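Long-range contacts in glideosome-associated protein 50 (Plasmodium falciparum 3D7, PDB 3TGH), which forms part of the glideosome complex used in gliding motility and host cell invasion, and may help assemble and fix it at the inner membrane complex: residues Q28-E33 against G70-P75; L220-E225 against I240-M245; S271-F276 against S292-E297. All blocks are in the same frame, centred on the assembly; numbering follows the deposited sequence.

Interaction 1. Residues Q28-E33 against G70-P75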
loop_
_atom_site.group_PDB
_atom_site.type_symbol
_atom_site.label_atom_id
_atom_site.label_comp_id
_atom_site.label_asym_id
_atom_site.label_seq_id
_atom_site.Cartn_x
_atom_site.Cartn_y
_atom_site.Cartn_z
ATOM N N GLN A 28 15.959 10.689 -3.075
ATOM C CA GLN A 28 16.291 11.951 -2.396
ATOM C C GLN A 28 15.430 12.149 -1.155
ATOM O O GLN A 28 15.947 12.450 -0.079
ATOM C CB GLN A 28 16.092 13.139 -3.340
ATOM C CG GLN A 28 16.547 14.486 -2.756
ATOM C CD GLN A 28 15.987 15.687 -3.501
ATOM O OE1 GLN A 28 15.056 15.561 -4.281
ATOM N NE2 GLN A 28 16.550 16.863 -3.246
ATOM N N PHE A 29 14.119 11.980 -1.314
ATOM C CA PHE A 29 13.179 12.158 -0.208
ATOM C C PHE A 29 13.316 11.089 0.859
ATOM O O PHE A 29 13.228 11.386 2.047
ATOM C CB PHE A 29 11.733 12.180 -0.708
ATOM C CG PHE A 29 11.272 13.527 -1.163
ATOM C CD1 PHE A 29 11.656 14.031 -2.393
ATOM C CD2 PHE A 29 10.457 14.298 -0.357
ATOM C CE1 PHE A 29 11.228 15.283 -2.818
ATOM C CE2 PHE A 29 10.023 15.550 -0.775
ATOM C CZ PHE A 29 10.412 16.039 -2.008
ATOM N N ILE A 30 13.507 9.842 0.445
ATOM C CA ILE A 30 13.666 8.753 1.410
ATOM C C ILE A 30 14.856 9.023 2.341
ATOM O O ILE A 30 14.748 8.846 3.559
ATOM C CB ILE A 30 13.782 7.391 0.699
ATOM C CG1 ILE A 30 12.387 6.950 0.243
ATOM C CG2 ILE A 30 14.398 6.336 1.622
ATOM C CD1 ILE A 30 12.387 5.755 -0.661
ATOM N N LYS A 31 15.969 9.478 1.768
ATOM C CA LYS A 31 17.145 9.857 2.552
ATOM C C LYS A 31 16.853 11.071 3.442
ATOM O O LYS A 31 17.040 11.018 4.659
ATOM C CB LYS A 31 18.323 10.166 1.619
ATOM C CG LYS A 31 19.606 10.608 2.318
ATOM C CD LYS A 31 20.261 9.469 3.080
ATOM C CE LYS A 31 21.636 9.876 3.597
ATOM N NZ LYS A 31 22.326 8.755 4.292
ATOM N N ASN A 32 16.379 12.154 2.838
ATOM C CA ASN A 32 16.244 13.423 3.558
ATOM C C ASN A 32 15.134 13.421 4.609
ATOM O O ASN A 32 15.266 14.073 5.649
ATOM C CB ASN A 32 16.018 14.578 2.582
ATOM C CG ASN A 32 17.226 14.850 1.707
ATOM O OD1 ASN A 32 18.331 14.370 1.974
ATOM N ND2 ASN A 32 17.017 15.621 0.648
ATOM N N GLU A 33 14.054 12.693 4.331
ATOM C CA GLU A 33 12.921 12.592 5.252
ATOM C C GLU A 33 13.096 11.466 6.274
ATOM O O GLU A 33 12.251 11.313 7.151
ATOM C CB GLU A 33 11.612 12.372 4.480
ATOM C CG GLU A 33 11.151 13.565 3.652
ATOM C CD GLU A 33 10.266 14.548 4.425
ATOM O OE1 GLU A 33 9.901 14.279 5.591
ATOM O OE2 GLU A 33 9.926 15.600 3.849
ATOM N N GLY A 70 23.869 1.700 1.364
ATOM C CA GLY A 70 22.693 1.072 1.951
ATOM C C GLY A 70 21.531 2.014 2.206
ATOM O O GLY A 70 20.644 1.690 2.993
ATOM N N ASP A 71 21.518 3.166 1.534
ATOM C CA ASP A 71 20.489 4.183 1.754
ATOM C C ASP A 71 19.077 3.727 1.352
ATOM O O ASP A 71 18.096 4.259 1.865
ATOM C CB ASP A 71 20.830 5.477 1.002
ATOM C CG ASP A 71 22.003 6.235 1.617
ATOM O OD1 ASP A 71 22.405 5.938 2.770
ATOM O OD2 ASP A 71 22.519 7.143 0.932
ATOM N N MET A 72 18.978 2.760 0.444
ATOM C CA MET A 72 17.670 2.221 0.038
ATOM C C MET A 72 17.416 0.802 0.567
ATOM O O MET A 72 16.419 0.164 0.199
ATOM C CB MET A 72 17.536 2.259 -1.489
ATOM C CG MET A 72 17.356 3.665 -2.059
ATOM S SD MET A 72 15.751 4.369 -1.642
ATOM C CE MET A 72 14.706 3.492 -2.818
ATOM N N TYR A 73 18.286 0.307 1.446
ATOM C CA TYR A 73 18.074 -1.024 1.999
ATOM C C TYR A 73 17.109 -0.948 3.176
ATOM O O TYR A 73 17.506 -0.670 4.314
ATOM C CB TYR A 73 19.387 -1.703 2.397
ATOM C CG TYR A 73 19.179 -3.132 2.845
ATOM C CD1 TYR A 73 18.604 -4.066 1.989
ATOM C CD2 TYR A 73 19.548 -3.550 4.123
ATOM C CE1 TYR A 73 18.403 -5.379 2.386
ATOM C CE2 TYR A 73 19.348 -4.867 4.530
ATOM C CZ TYR A 73 18.770 -5.773 3.651
ATOM O OH TYR A 73 18.560 -7.079 4.023
ATOM N N MET A 74 15.835 -1.180 2.868
ATOM C CA MET A 74 14.748 -1.146 3.834
ATOM C C MET A 74 13.605 -2.003 3.282
ATOM O O MET A 74 13.620 -2.358 2.102
ATOM C CB MET A 74 14.272 0.296 4.024
ATOM C CG MET A 74 13.721 0.948 2.753
ATOM S SD MET A 74 13.315 2.688 2.993
ATOM C CE MET A 74 14.965 3.377 3.204
ATOM N N PRO A 75 12.616 -2.344 4.121
ATOM C CA PRO A 75 11.496 -3.148 3.634
ATOM C C PRO A 75 10.709 -2.455 2.536
ATOM O O PRO A 75 10.535 -1.243 2.584
ATOM C CB PRO A 75 10.616 -3.316 4.879
ATOM C CG PRO A 75 11.554 -3.162 6.012
ATOM C CD PRO A 75 12.517 -2.110 5.571
#

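Interaction 2. Residues L220-E225 against I240-M245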
loop_
_atom_site.group_PDB
_atom_site.type_symbol
_atom_site.label_atom_id
_atom_site.label_comp_id
_atom_site.label_asym_id
_atom_site.label_seq_id
_atom_site.Cartn_x
_atom_site.Cartn_y
_atom_site.Cartn_z
ATOM N N LEU A 220 -16.385 -2.452 6.539
ATOM C CA LEU A 220 -15.386 -3.034 7.451
ATOM C C LEU A 220 -14.339 -2.006 7.880
ATOM O O LEU A 220 -13.902 -1.996 9.031
ATOM C CB LEU A 220 -14.672 -4.229 6.806
ATOM C CG LEU A 220 -15.529 -5.423 6.374
ATOM C CD1 LEU A 220 -14.651 -6.466 5.714
ATOM C CD2 LEU A 220 -16.300 -6.035 7.535
ATOM N N LEU A 221 -13.921 -1.156 6.947
ATOM C CA LEU A 221 -12.925 -0.129 7.243
ATOM C C LEU A 221 -13.492 0.920 8.195
ATOM O O LEU A 221 -12.817 1.344 9.132
ATOM C CB LEU A 221 -12.433 0.537 5.956
ATOM C CG LEU A 221 -11.832 -0.358 4.874
ATOM C CD1 LEU A 221 -11.365 0.506 3.709
ATOM C CD2 LEU A 221 -10.685 -1.213 5.402
ATOM N N LYS A 222 -14.738 1.324 7.961
ATOM C CA LYS A 222 -15.399 2.315 8.815
ATOM C C LYS A 222 -15.650 1.753 10.212
ATOM O O LYS A 222 -15.437 2.445 11.201
ATOM C CB LYS A 222 -16.722 2.789 8.195
ATOM C CG LYS A 222 -16.556 3.772 7.048
ATOM C CD LYS A 222 -17.913 4.149 6.454
ATOM C CE LYS A 222 -17.773 5.113 5.292
ATOM N NZ LYS A 222 -19.045 5.225 4.521
ATOM N N ASP A 223 -16.079 0.495 10.288
ATOM C CA ASP A 223 -16.315 -0.162 11.577
ATOM C C ASP A 223 -15.041 -0.201 12.424
ATOM O O ASP A 223 -15.106 -0.059 13.651
ATOM C CB ASP A 223 -16.850 -1.585 11.376
ATOM C CG ASP A 223 -16.923 -2.371 12.677
ATOM O OD1 ASP A 223 -17.843 -2.109 13.481
ATOM O OD2 ASP A 223 -16.053 -3.240 12.900
ATOM N N ALA A 224 -13.893 -0.388 11.767
ATOM C CA ALA A 224 -12.599 -0.433 12.453
ATOM C C ALA A 224 -11.913 0.932 12.612
ATOM O O ALA A 224 -10.817 1.006 13.156
ATOM C CB ALA A 224 -11.661 -1.412 11.742
ATOM N N GLU A 225 -12.556 2.002 12.151
ATOM C CA GLU A 225 -12.010 3.363 12.243
ATOM C C GLU A 225 -10.638 3.494 11.576
ATOM O O GLU A 225 -9.715 4.120 12.118
ATOM C CB GLU A 225 -11.949 3.834 13.697
ATOM C CG GLU A 225 -13.287 3.825 14.420
ATOM C CD GLU A 225 -13.243 4.631 15.702
ATOM O OE1 GLU A 225 -13.144 5.876 15.619
ATOM O OE2 GLU A 225 -13.299 4.023 16.791
ATOM N N ILE A 240 -9.190 11.755 -1.242
ATOM C CA ILE A 240 -10.619 11.924 -1.008
ATOM C C ILE A 240 -10.865 11.646 0.465
ATOM O O ILE A 240 -10.482 10.587 0.966
ATOM C CB ILE A 240 -11.430 10.952 -1.883
ATOM C CG1 ILE A 240 -11.372 11.412 -3.345
ATOM C CG2 ILE A 240 -12.886 10.843 -1.393
ATOM C CD1 ILE A 240 -11.863 10.380 -4.346
ATOM N N GLU A 241 -11.468 12.597 1.174
ATOM C CA GLU A 241 -11.693 12.430 2.608
ATOM C C GLU A 241 -13.175 12.372 2.906
ATOM O O GLU A 241 -13.937 13.234 2.464
ATOM C CB GLU A 241 -11.030 13.543 3.425
ATOM C CG GLU A 241 -10.900 13.174 4.910
ATOM C CD GLU A 241 -10.301 14.276 5.770
ATOM O OE1 GLU A 241 -9.331 14.932 5.331
ATOM O OE2 GLU A 241 -10.800 14.469 6.903
ATOM N N ASP A 242 -13.565 11.353 3.669
ATOM C CA ASP A 242 -14.960 11.071 3.970
ATOM C C ASP A 242 -15.057 10.346 5.313
ATOM O O ASP A 242 -14.487 9.267 5.474
ATOM C CB ASP A 242 -15.559 10.207 2.856
ATOM C CG ASP A 242 -16.924 9.640 3.213
ATOM O OD1 ASP A 242 -17.893 10.422 3.312
ATOM O OD2 ASP A 242 -17.026 8.404 3.382
ATOM N N ASN A 243 -15.768 10.950 6.269
ATOM C CA ASN A 243 -16.004 10.346 7.590
ATOM C C ASN A 243 -14.710 10.001 8.343
ATOM O O ASN A 243 -14.568 8.898 8.876
ATOM C CB ASN A 243 -16.890 9.094 7.468
ATOM C CG ASN A 243 -18.227 9.370 6.776
ATOM O OD1 ASN A 243 -18.791 8.488 6.123
ATOM N ND2 ASN A 243 -18.741 10.589 6.926
ATOM N N ASP A 244 -13.775 10.949 8.369
ATOM C CA ASP A 244 -12.480 10.796 9.062
ATOM C C ASP A 244 -11.620 9.636 8.530
ATOM O O ASP A 244 -10.741 9.138 9.235
ATOM C CB ASP A 244 -12.677 10.666 10.583
ATOM C CG ASP A 244 -13.410 11.857 11.188
ATOM O OD1 ASP A 244 -12.953 13.006 10.992
ATOM O OD2 ASP A 244 -14.436 11.642 11.869
ATOM N N MET A 245 -11.874 9.218 7.293
ATOM C CA MET A 245 -11.006 8.275 6.597
ATOM C C MET A 245 -10.506 8.934 5.326
ATOM O O MET A 245 -11.292 9.515 4.574
ATOM C CB MET A 245 -11.751 6.986 6.241
ATOM C CG MET A 245 -10.830 5.895 5.698
ATOM S SD MET A 245 -11.652 4.378 5.167
ATOM C CE MET A 245 -12.822 4.115 6.500
HETATM O O HOH W 1 -18.470 6.716 2.125
#

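Interaction 3. Residues S271-F276 against S292-E297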
loop_
_atom_site.group_PDB
_atom_site.type_symbol
_atom_site.label_atom_id
_atom_site.label_comp_id
_atom_site.label_asym_id
_atom_site.label_seq_id
_atom_site.Cartn_x
_atom_site.Cartn_y
_atom_site.Cartn_z
ATOM N N SER A 271 -3.911 15.152 -8.836
ATOM C CA SER A 271 -2.864 15.473 -9.804
ATOM C C SER A 271 -2.545 14.265 -10.675
ATOM O O SER A 271 -2.446 13.145 -10.182
ATOM C CB SER A 271 -1.594 15.925 -9.089
ATOM O OG SER A 271 -0.565 16.207 -10.018
ATOM N N SER A 272 -2.369 14.505 -11.971
ATOM C CA SER A 272 -1.953 13.463 -12.898
ATOM C C SER A 272 -0.425 13.344 -12.960
ATOM O O SER A 272 0.092 12.505 -13.688
ATOM C CB SER A 272 -2.523 13.736 -14.297
ATOM O OG SER A 272 -2.034 14.956 -14.814
ATOM N N ASP A 273 0.293 14.168 -12.190
ATOM C CA ASP A 273 1.757 14.134 -12.168
ATOM C C ASP A 273 2.291 12.757 -11.752
ATOM O O ASP A 273 1.719 12.104 -10.883
ATOM C CB ASP A 273 2.327 15.174 -11.194
ATOM C CG ASP A 273 2.228 16.601 -11.710
ATOM O OD1 ASP A 273 1.493 16.847 -12.691
ATOM O OD2 ASP A 273 2.898 17.476 -11.117
ATOM N N ILE A 274 3.386 12.342 -12.381
ATOM C CA ILE A 274 4.150 11.182 -11.935
ATOM C C ILE A 274 4.793 11.564 -10.610
ATOM O O ILE A 274 5.352 12.655 -10.477
ATOM C CB ILE A 274 5.194 10.766 -12.997
ATOM C CG1 ILE A 274 4.476 10.120 -14.177
ATOM C CG2 ILE A 274 6.237 9.800 -12.423
ATOM C CD1 ILE A 274 5.352 9.909 -15.388
ATOM N N GLY A 275 4.672 10.690 -9.617
ATOM C CA GLY A 275 5.143 11.016 -8.283
ATOM C C GLY A 275 4.962 9.912 -7.264
ATOM O O GLY A 275 4.863 8.737 -7.610
ATOM N N PHE A 276 4.920 10.307 -5.998
ATOM C CA PHE A 276 4.839 9.361 -4.892
ATOM C C PHE A 276 4.398 10.102 -3.637
ATOM O O PHE A 276 4.271 11.334 -3.654
ATOM C CB PHE A 276 6.200 8.673 -4.681
ATOM C CG PHE A 276 7.333 9.627 -4.387
ATOM C CD1 PHE A 276 7.653 9.969 -3.078
ATOM C CD2 PHE A 276 8.088 10.166 -5.416
ATOM C CE1 PHE A 276 8.681 10.860 -2.808
ATOM C CE2 PHE A 276 9.125 11.043 -5.162
ATOM C CZ PHE A 276 9.430 11.390 -3.856
ATOM N N SER A 292 5.590 15.580 -6.556
ATOM C CA SER A 292 5.585 15.530 -8.009
ATOM C C SER A 292 7.007 15.466 -8.552
ATOM O O SER A 292 7.866 16.256 -8.157
ATOM C CB SER A 292 4.866 16.758 -8.592
ATOM O OG SER A 292 5.149 16.895 -9.968
ATOM N N SER A 293 7.230 14.544 -9.487
ATOM C CA SER A 293 8.524 14.370 -10.149
ATOM C C SER A 293 8.870 15.492 -11.129
ATOM O O SER A 293 9.974 15.511 -11.678
ATOM C CB SER A 293 8.551 13.044 -10.913
ATOM O OG SER A 293 7.668 13.073 -12.027
ATOM N N LYS A 294 7.938 16.412 -11.360
ATOM C CA LYS A 294 8.175 17.519 -12.287
ATOM C C LYS A 294 9.430 18.277 -11.856
ATOM O O LYS A 294 10.340 18.482 -12.656
ATOM C CB LYS A 294 6.967 18.460 -12.342
ATOM C CG LYS A 294 6.740 19.102 -13.703
ATOM C CD LYS A 294 5.760 18.299 -14.554
ATOM C CE LYS A 294 4.316 18.631 -14.212
ATOM N NZ LYS A 294 3.375 18.093 -15.225
ATOM N N LYS A 295 9.479 18.674 -10.586
ATOM C CA LYS A 295 10.697 19.267 -10.011
ATOM C C LYS A 295 10.928 18.882 -8.547
ATOM O O LYS A 295 11.586 19.605 -7.799
ATOM C CB LYS A 295 10.701 20.789 -10.198
ATOM C CG LYS A 295 9.385 21.497 -9.899
ATOM C CD LYS A 295 9.473 22.999 -10.207
ATOM C CE LYS A 295 9.614 23.282 -11.707
ATOM N NZ LYS A 295 9.757 24.739 -12.002
ATOM N N GLY A 296 10.407 17.720 -8.151
ATOM C CA GLY A 296 10.594 17.208 -6.791
ATOM C C GLY A 296 9.928 18.065 -5.735
ATOM O O GLY A 296 10.411 18.169 -4.615
ATOM N N GLU A 297 8.808 18.674 -6.099
ATOM C CA GLU A 297 8.089 19.586 -5.223
ATOM C C GLU A 297 6.931 18.869 -4.520
ATOM O O GLU A 297 6.219 18.067 -5.134
ATOM C CB GLU A 297 7.579 20.756 -6.074
ATOM C CG GLU A 297 6.674 21.765 -5.392
ATOM C CD GLU A 297 6.402 22.973 -6.287
ATOM O OE1 GLU A 297 7.379 23.621 -6.731
ATOM O OE2 GLU A 297 5.218 23.272 -6.552
#

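Interaction 1. Residues Q28-E33 against G70-P75
Ile30 has the largest buried area in this contact. It leaves the last turns of helix 17-32 and meets two methionines of the loop that runs into strand 75-78. Its CG2 branch, anti to the backbone N (the CG1 branch has chi1 -77°), reaches the methyl end of Met74. Ile30 CG2 and Met74 CE lie 3.4 Å apart, tighter than usual for two carbons. The other branch goes to the second methionine: Ile30 CD1 is 3.8 Å from Met72 SD and 3.9 Å from Met72 CE. Ile30 and Met72 cross at about a right angle. Met72 is bent at both chi2 and chi3, which folds its thioether back beside the isoleucine.

Asp71 and Lys31 make the polar, more exposed part. The lysine leaves the helix with its CG anti to the backbone N (chi1 179°), then bends at chi2 and brings its end over the aspartate. Lys31 NZ donates to Asp71 OD1 at 3.2 Å in a salt bridge. The ammonium comes from above the carboxylate, 52° out of its plane. The aliphatic part of the lysine also lies close, with Lys31 CD 3.9 Å from Asp71 OD2.

Asp71 and Met72 are the two central residues of a type I turn from Gly70 to Tyr73. Inside, Ile30 and Met74 both also touch Ile38 of strand 37-40. The helix and the loop thus meet over the parallel part of a mixed sheet, where helix 17-32 forms a beta-alpha-beta crossover between strands 4-8 and 37-40, part of the calcineurin-like metallophosphoesterase fold.

Interaction 2. Residues L220-E225 against I240-M245
Met245 meets Leu221 and Lys222 where a beta hairpin packs against the end of helix 218-223. The hairpin joins strands 237-242 and 245-250 through a type I' turn from Asp242 to Met245. The helix ends in a Schellman motif, with Glu225 at positive phi.

Met245 supplies most of the apolar contact. Its CG is anti to the backbone N (chi1 -172°), and the chain runs straight out from the strand until it bends at chi3 (-44°). The bend turns the methyl against the helix. There Met245 CE lies 3.6 Å from Leu221 CB and 3.7 Å from the backbone Lys222 N. The Met245 side chain crosses both Leu221 and Lys222 at about a right angle. Leu221 also touches Ile201 and Val226.

Lys222 keeps its CG anti to the carbonyl carbon and is extended beyond it. The chain therefore passes Met245, with Lys222 CG 3.8 Å from Met245 CE, and carries its ammonium on to the turn. It crosses the exposed Asn243 at a slant there and Asp242 at about a right angle. The direct salt bridge is long, 3.9 Å from Lys222 NZ to Asp242 OD2. Asp242 OD1 is engaged by Lys266 in a second salt bridge, so the carboxylate is shared by two lysines. A water closes the wider gap: it accepts from Lys222 NZ at 2.9 Å and donates to Asp242 OD2 at 2.6 Å.

Interaction 3. Residues S271-F276 against S292-E297
Asp273 and Ile274 meet Ser292, Ser293 and Lys294 at one end of an antiparallel meander made by strands 275-282, 285-292 and 297-305. Residues 292-297 form the bend between its last two strands. Residues 271-276 carry the chain from strand 267-271 of one sheet to strand 275-282 of the other. Gly275 and Ser292 are a non-hydrogen-bonded antiparallel pair.

The Asp273 carboxylate faces the bend with both oxygens. Ser292 OG donates to Asp273 OD2 at 2.6 Å, on the anti side and 26° out of the carboxylate plane. With chi1 at 165° the hydroxyl of Ser292 swings away from its own N, toward the carboxylate. The same hydroxyl accepts from Lys294 N at 3.2 Å in an ST turn, so two bonds grip it. The Lys294 side chain bends at chi2 and chi3 and crosses Asp273 at about a right angle. Its weak bond from Lys294 NZ to Asp273 OD1, 3.4 Å, completes a salt bridge near the surface. A second ST turn, Asp273 N to Ser271 OG, ties the aspartate's own backbone.

One residue further along each segment, Ser293 lies against Ile274, with Ser293 OG 3.5 Å from Ile274 CB. Ile274 O takes two bonds from this one serine. Ser293 N comes in the carbonyl plane at 2.8 Å and nearly straight at hydrogen (168°), while Ser293 OG, also at 2.8 Å, stands above that plane.

Overall arrangement
Interactions 1 and 3 share a neighbourhood, with centres about 18 Å apart, on the sheet that includes strands 4-8, 37-40 and 275-282. Helix 17-32 joins them: Phe29 meets Phe276 edge-to-face, and its ring end touches the backbone of Gly296. Interaction 2 belongs to the other sheet, with its centre about 30 Å from that of interaction 1, on the opposite side of the chain's centre. Interaction 1 is the most buried and is mainly isoleucine against methionine, with an ion pair toward solvent. Interaction 2 is partly buried and mixes methionine packing with a water-bridged charge pair. Interaction 3, also partly buried, relies chiefly on serine, carboxylate and backbone hydrogen bonds.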